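Local coordinates for acyl-CoA dehydrogenase FadE3 (Mycobacterium smegmatis, PDB 4IV6), which belongs to the acyl-CoA dehydrogenase family of flavoproteins and binds dihydroflavine-adenine dinucleotide in a four-chain assembly, at residues B[20-24]-B[25-29]; B[66-69]-B[70-74]; B[95-98]-B[99-103]. All coordinates share one frame; numbering follows the deposited sequence.

Interaction 1: residues B[20-24]-B[25-29]; sequences DFVEK and QVKPV
With CG of Phe-21 swung opposite the backbone N (chi1 161°) and CG2 of Val-26 held beside its own backbone N, ring and methyl meet across five residues, the span of the wider turn. CG2 of Val-26 sits over one face of the ring, offset toward the rim, in a CH-pi contact 3.9 Å from the ring centroid; its closest ring atom is CE2 of Phe-21. Gln-25 comes to the ring from another direction: its extended chain brings the amide to the edge at CD1, with NE2 lying in the ring plane and the amide plane turned 79° against the ring. Glu-23 is bent at chi2 (-65°) while Lys-27 stays extended, and the two run side by side. NZ of Lys-27 reaches OE2 of Glu-23 at 2.8 Å, on the syn side of the carboxylate, completing an i to i+4 salt bridge.

The backbone departs from a regular alpha-helix here. O of Phe-21 accepts the usual i to i+4 bond from N of Gln-25 (2.8 Å) and a second bond from N of Val-26 (3.0 Å). The latter, with the bond from N of Lys-27 to O of Val-22 at 3.0 Å, spans five residues and marks a pi-type turn near the end of helix 9-26. The N-terminal domain of the family is helical, and Phe-21 also packs on Met-47 of helix 41-50 and Leu-78 of helix 68-81. OE2 of Glu-23 also forms a salt bridge with Arg-80, so two cations share the carboxylate, which probably eases their closeness.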
# COMPACT_ATOMS: atom_id res chain seq x y z
N ASP B 20 35.09 -0.81 -4.15
CA ASP B 20 36.16 0.16 -3.90
C ASP B 20 36.18 1.26 -4.95
O ASP B 20 36.35 2.42 -4.62
CB ASP B 20 37.52 -0.55 -3.88
CG ASP B 20 37.72 -1.32 -2.61
OD1 ASP B 20 36.81 -1.23 -1.76
OD2 ASP B 20 38.77 -1.98 -2.46
N PHE B 21 36.00 0.88 -6.20
CA PHE B 21 35.91 1.83 -7.32
C PHE B 21 34.75 2.79 -7.08
O PHE B 21 34.88 3.99 -7.28
CB PHE B 21 35.71 1.05 -8.62
CG PHE B 21 35.14 1.84 -9.78
CD1 PHE B 21 35.90 2.78 -10.42
CD2 PHE B 21 33.89 1.56 -10.28
CE1 PHE B 21 35.39 3.49 -11.51
CE2 PHE B 21 33.37 2.25 -11.37
CZ PHE B 21 34.12 3.21 -11.99
N VAL B 22 33.64 2.25 -6.58
CA VAL B 22 32.47 3.07 -6.30
C VAL B 22 32.76 4.05 -5.15
O VAL B 22 32.51 5.24 -5.29
CB VAL B 22 31.23 2.22 -6.07
CG1 VAL B 22 30.12 3.00 -5.35
CG2 VAL B 22 30.74 1.67 -7.39
N GLU B 23 33.31 3.55 -4.05
CA GLU B 23 33.63 4.37 -2.91
C GLU B 23 34.70 5.44 -3.21
O GLU B 23 34.53 6.56 -2.84
CB GLU B 23 34.08 3.52 -1.72
CG GLU B 23 33.00 2.61 -1.15
CD GLU B 23 31.86 3.41 -0.56
OE1 GLU B 23 32.12 4.20 0.35
OE2 GLU B 23 30.73 3.29 -1.06
N LYS B 24 35.77 5.07 -3.90
CA LYS B 24 36.92 5.99 -4.07
C LYS B 24 36.85 6.85 -5.34
O LYS B 24 37.30 8.00 -5.34
CB LYS B 24 38.23 5.22 -4.09
CG LYS B 24 38.44 4.25 -2.93
CD LYS B 24 38.53 4.94 -1.60
CE LYS B 24 38.69 3.93 -0.45
NZ LYS B 24 39.96 3.15 -0.53
N GLN B 25 36.29 6.30 -6.41
CA GLN B 25 36.30 7.01 -7.69
C GLN B 25 34.94 7.55 -8.09
O GLN B 25 34.86 8.66 -8.59
CB GLN B 25 36.90 6.12 -8.78
CG GLN B 25 38.18 5.43 -8.32
CD GLN B 25 38.97 4.76 -9.43
OE1 GLN B 25 39.15 5.31 -10.49
NE2 GLN B 25 39.46 3.56 -9.17
N VAL B 26 33.87 6.80 -7.89
CA VAL B 26 32.56 7.26 -8.35
C VAL B 26 31.96 8.33 -7.44
O VAL B 26 31.62 9.44 -7.88
CB VAL B 26 31.56 6.10 -8.50
CG1 VAL B 26 30.20 6.62 -8.94
CG2 VAL B 26 32.10 5.09 -9.49
N LYS B 27 31.82 8.00 -6.17
CA LYS B 27 31.11 8.88 -5.24
C LYS B 27 31.62 10.31 -5.11
O LYS B 27 30.83 11.23 -4.94
CB LYS B 27 31.05 8.25 -3.86
CG LYS B 27 30.08 7.08 -3.83
CD LYS B 27 29.96 6.57 -2.42
CE LYS B 27 28.82 5.61 -2.30
NZ LYS B 27 28.73 5.30 -0.86
N PRO B 28 32.92 10.52 -5.19
CA PRO B 28 33.40 11.90 -5.11
C PRO B 28 33.12 12.78 -6.34
O PRO B 28 33.31 13.99 -6.25
CB PRO B 28 34.92 11.73 -4.95
CG PRO B 28 35.09 10.35 -4.40
CD PRO B 28 34.03 9.55 -5.08
N VAL B 29 32.71 12.20 -7.47
CA VAL B 29 32.48 13.01 -8.66
C VAL B 29 31.07 12.93 -9.21
O VAL B 29 30.70 13.69 -10.11
CB VAL B 29 33.47 12.65 -9.80
CG1 VAL B 29 34.91 12.95 -9.39
CG2 VAL B 29 33.33 11.20 -10.22

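Interaction 2: residues B[66-69]-B[70-74]; sequences VSMP and CYVQV
Hydrogen bonds from the first turn to Ser-67 mark the start of the helix. OG of Ser-67 accepts from N of Cys-70 at 3.2 Å, the hydroxyl being placed between its own backbone N and carbonyl carbon (chi1 72°), while O of Ser-67 takes N of Tyr-71 at 2.9 Å, in the carbonyl plane. The next bond, from N of Val-72 to O of Met-68, is 3.0 Å long; N of Gln-73 reaches O of Pro-69 only weakly.

Among the apolar contacts, CB of Val-66 rests against SG of Cys-70 at 3.7 Å, and its CG2 approaches CB of Tyr-71. Met-68, bent at chi2 and chi3, carries SD to 3.8 Å from CG1 of Val-72.

The same sulfur makes a Met-aromatic contact: Met-68 and Tyr-71 run side by side, SD lying 4.9 Å from the ring centroid, obliquely placed and nearest to CD2. The phenol OH of Tyr-71 is hydrogen-bonded to Thr-93, and Met-68 packs on Val-244 and Ala-306, residues of two other helices.

Serine before the first turn, with its hydroxyl on the N-H three residues on, is the classic N-cap, here opening helix 68-81 within a helical bundle.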
# COMPACT_ATOMS: atom_id res chain seq x y z
N VAL B 66 31.94 -14.61 -15.47
CA VAL B 66 31.66 -14.83 -14.04
C VAL B 66 30.27 -15.51 -13.89
O VAL B 66 29.44 -15.49 -14.80
CB VAL B 66 31.73 -13.54 -13.19
CG1 VAL B 66 33.13 -12.89 -13.27
CG2 VAL B 66 30.65 -12.54 -13.59
N SER B 67 30.03 -16.13 -12.74
CA SER B 67 28.72 -16.69 -12.48
C SER B 67 27.66 -15.57 -12.46
O SER B 67 27.97 -14.40 -12.26
CB SER B 67 28.74 -17.42 -11.14
OG SER B 67 28.81 -16.49 -10.06
N MET B 68 26.40 -15.93 -12.65
CA MET B 68 25.32 -14.97 -12.58
C MET B 68 25.17 -14.37 -11.18
O MET B 68 24.95 -13.17 -11.07
CB MET B 68 24.01 -15.56 -13.06
CG MET B 68 22.85 -14.55 -13.10
SD MET B 68 23.13 -13.06 -14.10
CE MET B 68 22.92 -13.77 -15.71
N PRO B 69 25.31 -15.16 -10.11
CA PRO B 69 25.31 -14.50 -8.80
C PRO B 69 26.41 -13.44 -8.66
O PRO B 69 26.18 -12.40 -8.05
CB PRO B 69 25.48 -15.66 -7.82
CG PRO B 69 24.85 -16.82 -8.54
CD PRO B 69 25.26 -16.63 -9.97
N CYS B 70 27.56 -13.67 -9.26
CA CYS B 70 28.63 -12.67 -9.19
C CYS B 70 28.24 -11.47 -10.04
O CYS B 70 28.40 -10.32 -9.62
CB CYS B 70 29.97 -13.24 -9.69
SG CYS B 70 31.27 -12.00 -9.89
N TYR B 71 27.71 -11.74 -11.22
CA TYR B 71 27.33 -10.67 -12.15
C TYR B 71 26.32 -9.69 -11.49
O TYR B 71 26.48 -8.46 -11.56
CB TYR B 71 26.75 -11.25 -13.44
CG TYR B 71 26.29 -10.16 -14.38
CD1 TYR B 71 27.20 -9.47 -15.17
CD2 TYR B 71 24.97 -9.80 -14.44
CE1 TYR B 71 26.80 -8.44 -15.99
CE2 TYR B 71 24.55 -8.79 -15.28
CZ TYR B 71 25.44 -8.10 -16.04
OH TYR B 71 25.00 -7.08 -16.86
N VAL B 72 25.29 -10.24 -10.85
CA VAL B 72 24.27 -9.37 -10.24
C VAL B 72 24.85 -8.55 -9.11
O VAL B 72 24.47 -7.40 -8.92
CB VAL B 72 22.99 -10.14 -9.86
CG1 VAL B 72 22.41 -10.84 -11.08
CG2 VAL B 72 23.23 -11.14 -8.76
N GLN B 73 25.79 -9.12 -8.36
CA GLN B 73 26.43 -8.37 -7.31
C GLN B 73 27.30 -7.24 -7.88
O GLN B 73 27.35 -6.16 -7.31
CB GLN B 73 27.22 -9.28 -6.39
CG GLN B 73 26.31 -10.17 -5.53
CD GLN B 73 27.09 -11.22 -4.76
OE1 GLN B 73 26.91 -12.43 -4.96
NE2 GLN B 73 27.98 -10.76 -3.92
N VAL B 74 27.94 -7.47 -9.01
CA VAL B 74 28.76 -6.42 -9.65
C VAL B 74 27.84 -5.31 -10.15
O VAL B 74 28.10 -4.11 -9.93
CB VAL B 74 29.62 -6.95 -10.81
CG1 VAL B 74 30.24 -5.81 -11.60
CG2 VAL B 74 30.69 -7.88 -10.30

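Interaction 3: residues B[95-98]-B[99-103]; sequences VSKL and LLLFG
The ring of Phe-102 has CB of its chain neighbour Leu-101 over one face, offset toward the rim, and CD2 of Leu-98 at its edge, in the ring plane. That methyl is 3.8 Å from CE2 of Phe-102, so the leucine branch abuts the side of the ring instead of lying over it. Phe-102 holds CG beside its backbone N, opposite the carbonyl carbon (chi1 -57°), which directs the ring back along the helix toward Leu-98, one turn earlier; the two side chains slant across each other.

A second pair, also four residues apart, lies round the helix. The aliphatic part of Lys-97, bent at chi2 (76°), crosses Leu-101 at an oblique angle, and its CE comes to 3.9 Å from CD1 of Leu-101. Val-95 and Leu-99 run side by side in a looser contact, CG1 of the valine 4.2 Å from CD1 of the leucine.

Beneath these pairs runs the regular i to i+4 ladder of an alpha-helix. N of Leu-99 bonds to O of Val-95 at 3.0 Å, N of Leu-100 to O of Ser-96 at 3.1 Å, and N of Leu-101 to O of Lys-97 at 2.8 Å. N of Phe-102 meets O of Leu-98 at 2.9 Å, with a more bent N-H angle of 141°; beyond it Gly-103 is the first residue to leave helical geometry.

Leu-99 packs on Leu-112 of helix 105-116, Val-95 on Met-124 of strand 122-125, and Phe-102 on Gln-237 of helix 234-270. OG of Ser-96 bonds back to O of His-92. Between 95-98 and 99-103, however, side chains meet each other through carbon alone, even lysine contributing its methylenes, which implies cohesion by dispersion and burial of apolar surface across these last two turns of helix 83-102, with the hydrogen bonds between the segments made by the backbone.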
# COMPACT_ATOMS: atom_id res chain seq x y z
N VAL B 95 23.65 -8.33 -25.24
CA VAL B 95 24.13 -8.64 -26.60
C VAL B 95 25.23 -9.69 -26.55
O VAL B 95 25.25 -10.60 -27.40
CB VAL B 95 24.65 -7.40 -27.36
CG1 VAL B 95 25.23 -7.80 -28.71
CG2 VAL B 95 23.55 -6.38 -27.54
N SER B 96 26.14 -9.59 -25.57
CA SER B 96 27.16 -10.59 -25.37
C SER B 96 26.52 -11.97 -25.27
O SER B 96 26.94 -12.92 -25.93
CB SER B 96 28.03 -10.32 -24.12
OG SER B 96 28.74 -9.10 -24.19
N LYS B 97 25.48 -12.09 -24.47
CA LYS B 97 24.80 -13.37 -24.31
C LYS B 97 24.11 -13.86 -25.58
O LYS B 97 24.16 -15.04 -25.90
CB LYS B 97 23.79 -13.27 -23.16
CG LYS B 97 23.07 -14.56 -22.81
CD LYS B 97 23.95 -15.51 -22.03
CE LYS B 97 23.16 -16.72 -21.56
NZ LYS B 97 24.06 -17.73 -20.91
N LEU B 98 23.42 -12.97 -26.28
CA LEU B 98 22.78 -13.35 -27.53
C LEU B 98 23.79 -13.91 -28.56
O LEU B 98 23.51 -14.90 -29.25
CB LEU B 98 22.03 -12.18 -28.15
CG LEU B 98 20.82 -11.73 -27.36
CD1 LEU B 98 20.19 -10.54 -28.06
CD2 LEU B 98 19.82 -12.86 -27.17
N LEU B 99 24.95 -13.26 -28.66
CA LEU B 99 26.02 -13.74 -29.53
C LEU B 99 26.48 -15.14 -29.11
O LEU B 99 26.61 -16.02 -29.95
CB LEU B 99 27.21 -12.78 -29.50
CG LEU B 99 27.15 -11.57 -30.43
CD1 LEU B 99 28.15 -10.50 -30.00
CD2 LEU B 99 27.45 -11.99 -31.86
N LEU B 100 26.72 -15.34 -27.83
CA LEU B 100 27.12 -16.66 -27.37
C LEU B 100 26.03 -17.70 -27.65
O LEU B 100 26.35 -18.78 -28.11
CB LEU B 100 27.45 -16.64 -25.91
CG LEU B 100 28.78 -15.92 -25.65
CD1 LEU B 100 28.80 -15.46 -24.21
CD2 LEU B 100 29.96 -16.82 -25.96
N LEU B 101 24.78 -17.37 -27.39
CA LEU B 101 23.68 -18.36 -27.54
C LEU B 101 23.36 -18.70 -28.98
O LEU B 101 23.10 -19.85 -29.30
CB LEU B 101 22.39 -17.87 -26.85
CG LEU B 101 22.40 -17.84 -25.31
CD1 LEU B 101 21.06 -17.35 -24.77
CD2 LEU B 101 22.73 -19.20 -24.71
N PHE B 102 23.41 -17.69 -29.86
CA PHE B 102 22.82 -17.76 -31.18
C PHE B 102 23.77 -17.39 -32.35
O PHE B 102 23.46 -17.64 -33.51
CB PHE B 102 21.59 -16.82 -31.21
CG PHE B 102 20.54 -17.14 -30.16
CD1 PHE B 102 19.88 -18.36 -30.16
CD2 PHE B 102 20.22 -16.23 -29.18
CE1 PHE B 102 18.93 -18.67 -29.19
CE2 PHE B 102 19.25 -16.52 -28.21
CZ PHE B 102 18.60 -17.74 -28.22
N GLY B 103 24.90 -16.75 -32.08
CA GLY B 103 25.75 -16.28 -33.14
C GLY B 103 26.50 -17.41 -33.84
O GLY B 103 26.78 -18.45 -33.25

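The three contacts follow one another along the chain, all within the N-terminal domain of the family, and sample three helices at different points: interaction 1 lies at the end of helix 9-26, interaction 2 at the start of helix 68-81, and interaction 3 at the end of helix 83-102. Centres are about 20 Å apart between interactions 1 and 2, about 18 Å between 2 and 3, and about 32 Å between 1 and 3; none touches another. Helix 68-81 touches side chains from interaction 1, while helix 234-270 receives side chains from both 2 and 3. Local helix-end geometry is thus combined with interhelical packing, and the side chain of Val-95 lies about 9 Å from the bound dihydroflavine-adenine dinucleotide.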